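Local coordinates for protein putative alpha-ketoglutarate-dependent taurine dioxygenase (Burkholderia xenovorans, PDB 5HSX) that probably acts as an iron-dependent dioxygenase that uses 2-oxoglutarate as co-substrate, at residues L54-F66 with F256-A270. Sequence-based numbering, arbitrary orientation.
Sequences LLKWRVVFFREQF and FKWQAGSVAFWDNRA
Phe61 lays its ring flat on that of Phe256 in an offset stack, centroids 4.0 Å apart and planes only 7° from parallel, and the small Ala264 brings its CB to within 3.7 Å of Phe61 CD1. On the other face of the sheet, Leu54 drops CD2 over the face of the Phe265 ring, 3.8 Å from its centroid, a CH-pi contact that suits a branched aliphatic tip. Between these layers strands 59-62 and 263-267 run antiparallel, joined by paired backbone bonds between Val60 and Phe265 and between Phe62 and Val263. Arg63 closes the packed region: its chain bends at chi2 (-72°), Phe256 CE1 sits over one face of the guanidinium, and NH1 and NH2 both donate to Lys257 O, NH1 also to Ser262 OG. Beyond it the contact loosens. Gln65 N still bonds to Gly261 O, and Gly261, in the type II turn from Gln259 to Ser262, has a positive phi (84°) that calls for glycine; the exposed carboxylate of Glu64 is linked through water from OE1 to Ala260 O and, weakly, to Gln259 OE1. The two strands are neighbours in the mixed major sheet of the double-stranded beta-helix (jelly-roll) fold of TauD-like dioxygenases, where Trp266 meets His273 of the metal site, here occupied by sodium.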
ATOM      1  N   LEU B  54      15.050 -15.133  -0.287  1.00 22.42           N
ATOM      2  CA  LEU B  54      13.828 -15.095  -1.085  1.00 23.51           C
ATOM      3  C   LEU B  54      12.742 -15.970  -0.470  1.00 23.03           C
ATOM      4  O   LEU B  54      11.588 -15.549  -0.344  1.00 22.86           O
ATOM      5  CB  LEU B  54      14.130 -15.530  -2.519  1.00 20.22           C
ATOM      6  CG  LEU B  54      12.946 -15.739  -3.464  1.00 24.39           C
ATOM      7  CD1 LEU B  54      12.236 -14.411  -3.776  1.00 23.56           C
ATOM      8  CD2 LEU B  54      13.428 -16.436  -4.741  1.00 25.94           C
ATOM      9  N   LEU B  55      13.085 -17.201  -0.086  1.00 22.05           N
ATOM     10  CA  LEU B  55      12.080 -18.058   0.535  1.00 20.83           C
ATOM     11  C   LEU B  55      11.559 -17.448   1.829  1.00 22.32           C
ATOM     12  O   LEU B  55      10.366 -17.567   2.139  1.00 24.40           O
ATOM     13  CB  LEU B  55      12.657 -19.453   0.796  1.00 22.46           C
ATOM     14  CG  LEU B  55      13.043 -20.264  -0.443  1.00 27.25           C
ATOM     15  CD1 LEU B  55      13.382 -21.686  -0.041  1.00 27.15           C
ATOM     16  CD2 LEU B  55      11.940 -20.240  -1.492  1.00 29.02           C
ATOM     17  N   LYS B  56      12.421 -16.753   2.569  1.00 21.29           N
ATOM     18  CA  LYS B  56      12.030 -16.230   3.874  1.00 23.00           C
ATOM     19  C   LYS B  56      11.221 -14.941   3.765  1.00 23.60           C
ATOM     20  O   LYS B  56      10.246 -14.749   4.505  1.00 23.49           O
ATOM     21  CB  LYS B  56      13.276 -15.987   4.720  1.00 25.41           C
ATOM     22  CG  LYS B  56      12.994 -15.395   6.092  1.00 28.58           C
ATOM     23  CD  LYS B  56      14.308 -15.204   6.837  1.00 31.99           C
ATOM     24  CE  LYS B  56      14.111 -14.643   8.227  1.00 31.95           C
ATOM     25  NZ  LYS B  56      15.437 -14.492   8.878  1.00 40.73           N
ATOM     26  N   TRP B  57      11.609 -14.047   2.864  1.00 21.60           N
ATOM     27  CA  TRP B  57      10.991 -12.726   2.777  1.00 18.84           C
ATOM     28  C   TRP B  57      10.042 -12.577   1.593  1.00 23.35           C
ATOM     29  O   TRP B  57       9.429 -11.510   1.441  1.00 19.71           O
ATOM     30  CB  TRP B  57      12.088 -11.648   2.745  1.00 19.13           C
ATOM     31  CG  TRP B  57      12.748 -11.538   4.103  1.00 22.12           C
ATOM     32  CD1 TRP B  57      13.990 -11.990   4.468  1.00 30.09           C
ATOM     33  CD2 TRP B  57      12.154 -10.994   5.291  1.00 23.90           C
ATOM     34  NE1 TRP B  57      14.209 -11.731   5.805  1.00 26.11           N
ATOM     35  CE2 TRP B  57      13.097 -11.128   6.332  1.00 27.22           C
ATOM     36  CE3 TRP B  57      10.922 -10.386   5.567  1.00 23.21           C
ATOM     37  CZ2 TRP B  57      12.843 -10.688   7.637  1.00 30.48           C
ATOM     38  CZ3 TRP B  57      10.668  -9.945   6.860  1.00 26.00           C
ATOM     39  CH2 TRP B  57      11.628 -10.099   7.880  1.00 26.27           C
ATOM     40  N   ARG B  58       9.906 -13.619   0.759  1.00 21.84           N
ATOM     41  CA  ARG B  58       8.917 -13.723  -0.319  1.00 18.59           C
ATOM     42  C   ARG B  58       9.272 -12.903  -1.556  1.00 21.87           C
ATOM     43  O   ARG B  58       9.009 -13.343  -2.681  1.00 20.99           O
ATOM     44  CB  ARG B  58       7.516 -13.312   0.136  1.00 15.94           C
ATOM     45  CG  ARG B  58       7.055 -13.866   1.473  1.00 19.20           C
ATOM     46  CD  ARG B  58       7.247 -15.364   1.582  1.00 26.37           C
ATOM     47  NE  ARG B  58       6.892 -15.793   2.932  1.00 23.56           N
ATOM     48  CZ  ARG B  58       6.811 -17.058   3.324  1.00 24.50           C
ATOM     49  NH1 ARG B  58       7.043 -18.042   2.469  1.00 21.20           N
ATOM     50  NH2 ARG B  58       6.488 -17.334   4.580  1.00 23.98           N
ATOM     51  N   VAL B  59       9.802 -11.699  -1.367  1.00 21.08           N
ATOM     52  CA  VAL B  59      10.315 -10.882  -2.463  1.00 19.77           C
ATOM     53  C   VAL B  59      11.568 -10.169  -1.969  1.00 20.44           C
ATOM     54  O   VAL B  59      11.577  -9.618  -0.864  1.00 21.21           O
ATOM     55  CB  VAL B  59       9.278  -9.865  -2.995  1.00 18.26           C
ATOM     56  CG1 VAL B  59       8.728  -8.937  -1.863  1.00 17.85           C
ATOM     57  CG2 VAL B  59       9.888  -9.030  -4.121  1.00 18.90           C
ATOM     58  N   VAL B  60      12.630 -10.200  -2.765  1.00 19.38           N
ATOM     59  CA  VAL B  60      13.863  -9.518  -2.408  1.00 21.60           C
ATOM     60  C   VAL B  60      14.198  -8.514  -3.502  1.00 23.06           C
ATOM     61  O   VAL B  60      13.849  -8.695  -4.676  1.00 23.22           O
ATOM     62  CB  VAL B  60      15.029 -10.500  -2.160  1.00 21.94           C
ATOM     63  CG1 VAL B  60      14.709 -11.389  -0.950  1.00 20.75           C
ATOM     64  CG2 VAL B  60      15.310 -11.365  -3.397  1.00 27.83           C
ATOM     65  N   PHE B  61      14.871  -7.436  -3.104  1.00 22.00           N
ATOM     66  CA  PHE B  61      15.142  -6.318  -3.998  1.00 19.54           C
ATOM     67  C   PHE B  61      16.634  -6.009  -4.037  1.00 26.74           C
ATOM     68  O   PHE B  61      17.323  -6.094  -3.016  1.00 27.78           O
ATOM     69  CB  PHE B  61      14.375  -5.058  -3.565  1.00 20.42           C
ATOM     70  CG  PHE B  61      12.892  -5.255  -3.444  1.00 21.04           C
ATOM     71  CD1 PHE B  61      12.085  -5.269  -4.572  1.00 21.15           C
ATOM     72  CD2 PHE B  61      12.303  -5.414  -2.198  1.00 22.44           C
ATOM     73  CE1 PHE B  61      10.710  -5.438  -4.461  1.00 21.92           C
ATOM     74  CE2 PHE B  61      10.930  -5.582  -2.074  1.00 21.39           C
ATOM     75  CZ  PHE B  61      10.128  -5.592  -3.210  1.00 23.12           C
ATOM     76  N   PHE B  62      17.119  -5.638  -5.220  1.00 24.83           N
ATOM     77  CA  PHE B  62      18.478  -5.158  -5.410  1.00 24.78           C
ATOM     78  C   PHE B  62      18.424  -3.738  -5.953  1.00 28.51           C
ATOM     79  O   PHE B  62      17.460  -3.351  -6.624  1.00 29.91           O
ATOM     80  CB  PHE B  62      19.277  -6.052  -6.382  1.00 25.78           C
ATOM     81  CG  PHE B  62      19.275  -7.520  -6.019  1.00 26.04           C
ATOM     82  CD1 PHE B  62      20.323  -8.077  -5.296  1.00 29.63           C
ATOM     83  CD2 PHE B  62      18.231  -8.347  -6.422  1.00 29.37           C
ATOM     84  CE1 PHE B  62      20.325  -9.440  -4.970  1.00 30.20           C
ATOM     85  CE2 PHE B  62      18.226  -9.699  -6.100  1.00 28.92           C
ATOM     86  CZ  PHE B  62      19.274 -10.245  -5.375  1.00 27.36           C
ATOM     87  N   ARG B  63      19.465  -2.963  -5.658  1.00 29.90           N
ATOM     88  CA  ARG B  63      19.602  -1.598  -6.145  1.00 28.88           C
ATOM     89  C   ARG B  63      20.916  -1.439  -6.893  1.00 30.74           C
ATOM     90  O   ARG B  63      21.899  -2.131  -6.610  1.00 31.65           O
ATOM     91  CB  ARG B  63      19.561  -0.575  -4.997  1.00 27.41           C
ATOM     92  CG  ARG B  63      18.316  -0.615  -4.136  1.00 27.34           C
ATOM     93  CD  ARG B  63      17.104  -0.071  -4.862  1.00 29.11           C
ATOM     94  NE  ARG B  63      16.022   0.221  -3.928  1.00 28.42           N
ATOM     95  CZ  ARG B  63      14.860   0.767  -4.271  1.00 30.95           C
ATOM     96  NH1 ARG B  63      14.611   1.070  -5.538  1.00 26.86           N
ATOM     97  NH2 ARG B  63      13.938   0.998  -3.345  1.00 25.23           N
ATOM     98  N   GLU B  64      20.925  -0.509  -7.852  1.00 29.94           N
ATOM     99  CA  GLU B  64      22.140  -0.130  -8.572  1.00 33.43           C
ATOM    100  C   GLU B  64      22.756  -1.321  -9.304  1.00 35.76           C
ATOM    101  O   GLU B  64      23.977  -1.493  -9.324  1.00 35.18           O
ATOM    102  CB  GLU B  64      23.168   0.511  -7.633  1.00 37.58           C
ATOM    103  CG  GLU B  64      22.705   1.785  -6.964  1.00 39.44           C
ATOM    104  CD  GLU B  64      22.476   2.899  -7.957  1.00 43.33           C
ATOM    105  OE1 GLU B  64      21.356   3.453  -7.979  1.00 45.04           O
ATOM    106  OE2 GLU B  64      23.414   3.216  -8.720  1.00 42.80           O
ATOM    107  N   GLN B  65      21.910  -2.142  -9.917  1.00 29.70           N
ATOM    108  CA  GLN B  65      22.342  -3.285 -10.722  1.00 32.18           C
ATOM    109  C   GLN B  65      21.960  -2.992 -12.174  1.00 32.40           C
ATOM    110  O   GLN B  65      20.833  -3.249 -12.596  1.00 34.64           O
ATOM    111  CB  GLN B  65      21.703  -4.574 -10.213  1.00 28.56           C
ATOM    112  CG  GLN B  65      21.906  -4.813  -8.721  1.00 29.52           C
ATOM    113  CD  GLN B  65      23.352  -5.125  -8.375  1.00 36.33           C
ATOM    114  OE1 GLN B  65      24.090  -5.684  -9.189  1.00 36.47           O
ATOM    115  NE2 GLN B  65      23.765  -4.758  -7.169  1.00 40.61           N
ATOM    116  N   PHE B  66      22.902  -2.450 -12.936  1.00 31.83           N
ATOM    117  CA  PHE B  66      22.650  -2.039 -14.315  1.00 31.54           C
ATOM    118  C   PHE B  66      23.094  -3.173 -15.230  1.00 34.35           C
ATOM    119  O   PHE B  66      24.290  -3.360 -15.471  1.00 33.72           O
ATOM    120  CB  PHE B  66      23.360  -0.722 -14.611  1.00 36.49           C
ATOM    121  CG  PHE B  66      22.955   0.382 -13.674  1.00 39.37           C
ATOM    122  CD1 PHE B  66      21.794   1.105 -13.900  1.00 37.81           C
ATOM    123  CD2 PHE B  66      23.706   0.661 -12.541  1.00 37.81           C
ATOM    124  CE1 PHE B  66      21.400   2.106 -13.026  1.00 35.93           C
ATOM    125  CE2 PHE B  66      23.320   1.657 -11.663  1.00 40.05           C
ATOM    126  CZ  PHE B  66      22.165   2.378 -11.904  1.00 38.75           C
ATOM    127  N   PHE B 256       7.162  -0.970  -3.147  1.00 19.81           N
ATOM    128  CA  PHE B 256       8.516  -0.769  -3.657  1.00 18.34           C
ATOM    129  C   PHE B 256       8.504   0.397  -4.631  1.00 21.90           C
ATOM    130  O   PHE B 256       7.753   0.377  -5.612  1.00 20.93           O
ATOM    131  CB  PHE B 256       9.023  -2.036  -4.356  1.00 19.87           C
ATOM    132  CG  PHE B 256      10.464  -1.974  -4.799  1.00 22.66           C
ATOM    133  CD1 PHE B 256      11.493  -1.974  -3.869  1.00 24.60           C
ATOM    134  CD2 PHE B 256      10.786  -1.980  -6.143  1.00 22.73           C
ATOM    135  CE1 PHE B 256      12.819  -1.947  -4.280  1.00 22.20           C
ATOM    136  CE2 PHE B 256      12.109  -1.966  -6.561  1.00 23.31           C
ATOM    137  CZ  PHE B 256      13.126  -1.953  -5.628  1.00 23.34           C
ATOM    138  N   LYS B 257       9.339   1.394  -4.379  1.00 20.70           N
ATOM    139  CA  LYS B 257       9.511   2.502  -5.305  1.00 21.57           C
ATOM    140  C   LYS B 257      10.751   2.233  -6.141  1.00 21.84           C
ATOM    141  O   LYS B 257      11.862   2.133  -5.603  1.00 22.44           O
ATOM    142  CB  LYS B 257       9.619   3.842  -4.578  1.00 22.06           C
ATOM    143  CG  LYS B 257       9.828   5.001  -5.549  1.00 19.85           C
ATOM    144  CD  LYS B 257       9.703   6.342  -4.848  1.00 22.52           C
ATOM    145  CE  LYS B 257       9.722   7.498  -5.854  1.00 24.67           C
ATOM    146  NZ  LYS B 257      11.001   7.607  -6.621  1.00 26.57           N
ATOM    147  N   TRP B 258      10.551   2.102  -7.449  1.00 22.56           N
ATOM    148  CA  TRP B 258      11.623   1.736  -8.363  1.00 22.71           C
ATOM    149  C   TRP B 258      12.617   2.870  -8.562  1.00 23.52           C
ATOM    150  O   TRP B 258      12.285   4.054  -8.462  1.00 25.73           O
ATOM    151  CB  TRP B 258      11.049   1.336  -9.723  1.00 22.27           C
ATOM    152  CG  TRP B 258      10.291   0.064  -9.661  1.00 21.33           C
ATOM    153  CD1 TRP B 258       8.980  -0.097  -9.321  1.00 20.01           C
ATOM    154  CD2 TRP B 258      10.805  -1.245  -9.926  1.00 20.20           C
ATOM    155  NE1 TRP B 258       8.645  -1.431  -9.361  1.00 21.87           N
ATOM    156  CE2 TRP B 258       9.750  -2.153  -9.735  1.00 21.05           C
ATOM    157  CE3 TRP B 258      12.057  -1.733 -10.315  1.00 26.34           C
ATOM    158  CZ2 TRP B 258       9.905  -3.525  -9.913  1.00 22.49           C
ATOM    159  CZ3 TRP B 258      12.209  -3.094 -10.499  1.00 21.84           C
ATOM    160  CH2 TRP B 258      11.140  -3.979 -10.290  1.00 24.59           C
ATOM    161  N   GLN B 259      13.854   2.485  -8.847  1.00 26.43           N
ATOM    162  CA  GLN B 259      14.860   3.368  -9.412  1.00 31.46           C
ATOM    163  C   GLN B 259      15.504   2.637 -10.577  1.00 30.76           C
ATOM    164  O   GLN B 259      15.426   1.409 -10.673  1.00 27.68           O
ATOM    165  CB  GLN B 259      15.929   3.768  -8.382  1.00 31.72           C
ATOM    166  CG  GLN B 259      15.381   4.501  -7.161  1.00 33.04           C
ATOM    167  CD  GLN B 259      16.465   4.784  -6.139  1.00 39.32           C
ATOM    168  OE1 GLN B 259      17.566   5.203  -6.493  1.00 43.60           O
ATOM    169  NE2 GLN B 259      16.165   4.534  -4.868  1.00 37.66           N
ATOM    170  N   ALA B 260      16.140   3.397 -11.469  1.00 29.04           N
ATOM    171  CA  ALA B 260      16.942   2.770 -12.509  1.00 27.27           C
ATOM    172  C   ALA B 260      17.962   1.839 -11.865  1.00 30.18           C
ATOM    173  O   ALA B 260      18.582   2.179 -10.854  1.00 28.03           O
ATOM    174  CB  ALA B 260      17.650   3.831 -13.360  1.00 32.26           C
ATOM    175  N   GLY B 261      18.106   0.644 -12.435  1.00 26.02           N
ATOM    176  CA  GLY B 261      19.010  -0.339 -11.880  1.00 26.58           C
ATOM    177  C   GLY B 261      18.440  -1.168 -10.750  1.00 30.69           C
ATOM    178  O   GLY B 261      19.171  -1.985 -10.174  1.00 29.12           O
ATOM    179  N   SER B 262      17.167  -0.993 -10.405  1.00 27.34           N
ATOM    180  CA  SER B 262      16.585  -1.819  -9.356  1.00 26.80           C
ATOM    181  C   SER B 262      16.111  -3.150  -9.926  1.00 28.43           C
ATOM    182  O   SER B 262      15.797  -3.266 -11.115  1.00 27.58           O
ATOM    183  CB  SER B 262      15.423  -1.100  -8.668  1.00 22.58           C
ATOM    184  OG  SER B 262      15.878   0.061  -7.974  1.00 27.65           O
ATOM    185  N   VAL B 263      16.092  -4.167  -9.064  1.00 24.30           N
ATOM    186  CA  VAL B 263      15.676  -5.517  -9.428  1.00 22.56           C
ATOM    187  C   VAL B 263      14.749  -6.031  -8.337  1.00 25.33           C
ATOM    188  O   VAL B 263      15.034  -5.870  -7.148  1.00 25.93           O
ATOM    189  CB  VAL B 263      16.883  -6.468  -9.601  1.00 25.64           C
ATOM    190  CG1 VAL B 263      16.409  -7.878 -10.000  1.00 24.38           C
ATOM    191  CG2 VAL B 263      17.869  -5.916 -10.630  1.00 28.47           C
ATOM    192  N   ALA B 264      13.635  -6.642  -8.742  1.00 20.54           N
ATOM    193  CA  ALA B 264      12.730  -7.328  -7.831  1.00 20.13           C
ATOM    194  C   ALA B 264      12.684  -8.803  -8.204  1.00 22.00           C
ATOM    195  O   ALA B 264      12.514  -9.144  -9.379  1.00 22.12           O
ATOM    196  CB  ALA B 264      11.322  -6.719  -7.887  1.00 20.91           C
ATOM    197  N   PHE B 265      12.828  -9.669  -7.200  1.00 18.62           N
ATOM    198  CA  PHE B 265      12.908 -11.120  -7.373  1.00 20.58           C
ATOM    199  C   PHE B 265      11.890 -11.704  -6.402  1.00 21.36           C
ATOM    200  O   PHE B 265      12.080 -11.613  -5.185  1.00 20.75           O
ATOM    201  CB  PHE B 265      14.337 -11.590  -7.061  1.00 21.99           C
ATOM    202  CG  PHE B 265      14.626 -13.067  -7.303  1.00 20.24           C
ATOM    203  CD1 PHE B 265      13.697 -13.936  -7.862  1.00 19.77           C
ATOM    204  CD2 PHE B 265      15.877 -13.565  -6.966  1.00 22.31           C
ATOM    205  CE1 PHE B 265      14.022 -15.273  -8.080  1.00 22.56           C
ATOM    206  CE2 PHE B 265      16.206 -14.898  -7.174  1.00 25.07           C
ATOM    207  CZ  PHE B 265      15.273 -15.757  -7.728  1.00 25.36           C
ATOM    208  N   TRP B 266      10.783 -12.253  -6.909  1.00 18.79           N
ATOM    209  CA  TRP B 266       9.727 -12.690  -6.003  1.00 19.40           C
ATOM    210  C   TRP B 266       9.329 -14.140  -6.238  1.00 20.15           C
ATOM    211  O   TRP B 266       9.468 -14.680  -7.340  1.00 19.56           O
ATOM    212  CB  TRP B 266       8.476 -11.804  -6.083  1.00 19.06           C
ATOM    213  CG  TRP B 266       7.706 -11.804  -7.376  1.00 20.95           C
ATOM    214  CD1 TRP B 266       6.632 -12.587  -7.689  1.00 21.99           C
ATOM    215  CD2 TRP B 266       7.894 -10.916  -8.485  1.00 19.14           C
ATOM    216  NE1 TRP B 266       6.160 -12.263  -8.942  1.00 23.42           N
ATOM    217  CE2 TRP B 266       6.914 -11.238  -9.449  1.00 22.99           C
ATOM    218  CE3 TRP B 266       8.805  -9.894  -8.764  1.00 20.75           C
ATOM    219  CZ2 TRP B 266       6.817 -10.568 -10.676  1.00 24.34           C
ATOM    220  CZ3 TRP B 266       8.701  -9.222  -9.984  1.00 27.50           C
ATOM    221  CH2 TRP B 266       7.720  -9.573 -10.925  1.00 27.72           C
ATOM    222  N   ASP B 267       8.827 -14.748  -5.164  1.00 16.96           N
ATOM    223  CA  ASP B 267       8.413 -16.150  -5.130  1.00 19.88           C
ATOM    224  C   ASP B 267       6.908 -16.185  -5.382  1.00 18.83           C
ATOM    225  O   ASP B 267       6.112 -15.889  -4.489  1.00 17.98           O
ATOM    226  CB  ASP B 267       8.776 -16.778  -3.783  1.00 18.08           C
ATOM    227  CG  ASP B 267       8.456 -18.268  -3.719  1.00 19.98           C
ATOM    228  OD1 ASP B 267       7.742 -18.775  -4.611  1.00 22.45           O
ATOM    229  OD2 ASP B 267       8.905 -18.928  -2.760  1.00 22.79           O
ATOM    230  N   ASN B 268       6.522 -16.559  -6.607  1.00 20.17           N
ATOM    231  CA  ASN B 268       5.115 -16.642  -6.995  1.00 23.22           C
ATOM    232  C   ASN B 268       4.347 -17.733  -6.268  1.00 25.89           C
ATOM    233  O   ASN B 268       3.117 -17.765  -6.355  1.00 25.44           O
ATOM    234  CB  ASN B 268       4.994 -16.909  -8.489  1.00 25.02           C
ATOM    235  CG  ASN B 268       5.274 -15.703  -9.317  1.00 32.83           C
ATOM    236  OD1 ASN B 268       4.661 -14.646  -9.127  1.00 31.85           O
ATOM    237  ND2 ASN B 268       6.203 -15.841 -10.261  1.00 32.03           N
ATOM    238  N   ARG B 269       5.021 -18.654  -5.598  1.00 19.57           N
ATOM    239  CA  ARG B 269       4.281 -19.652  -4.852  1.00 17.87           C
ATOM    240  C   ARG B 269       3.753 -19.118  -3.531  1.00 20.19           C
ATOM    241  O   ARG B 269       2.917 -19.781  -2.906  1.00 24.06           O
ATOM    242  CB  ARG B 269       5.171 -20.874  -4.624  1.00 18.34           C
ATOM    243  CG  ARG B 269       5.767 -21.374  -5.935  1.00 20.02           C
ATOM    244  CD  ARG B 269       6.928 -22.299  -5.708  1.00 26.19           C
ATOM    245  NE  ARG B 269       8.025 -21.613  -5.042  1.00 21.07           N
ATOM    246  CZ  ARG B 269       9.224 -22.157  -4.835  1.00 25.30           C
ATOM    247  NH1 ARG B 269       9.488 -23.387  -5.265  1.00 23.64           N
ATOM    248  NH2 ARG B 269      10.159 -21.463  -4.204  1.00 26.76           N
ATOM    249  N   ALA B 270       4.203 -17.930  -3.107  1.00 21.35           N
ATOM    250  CA  ALA B 270       3.838 -17.374  -1.813  1.00 17.69           C
ATOM    251  C   ALA B 270       3.380 -15.924  -1.886  1.00 19.41           C
ATOM    252  O   ALA B 270       3.203 -15.301  -0.835  1.00 18.76           O
ATOM    253  CB  ALA B 270       5.014 -17.477  -0.833  1.00 19.57           C
TER
HETATM  254  O   HOH W   1       8.562 -17.766  -0.189  1.00 23.51           O
HETATM  255  O   HOH W   2      11.022   1.553  -1.914  1.00 24.60           O
HETATM  256  O   HOH W   3      18.526   1.041  -8.428  1.00 27.08           O
HETATM  257  O   HOH W   4      19.189   2.823  -6.491  1.00 35.26           O
HETATM  258  O   HOH W   5      19.593   4.621 -10.094  1.00 37.09           O
HETATM  259  O   HOH W   6      18.264  -3.432 -13.135  1.00 34.01           O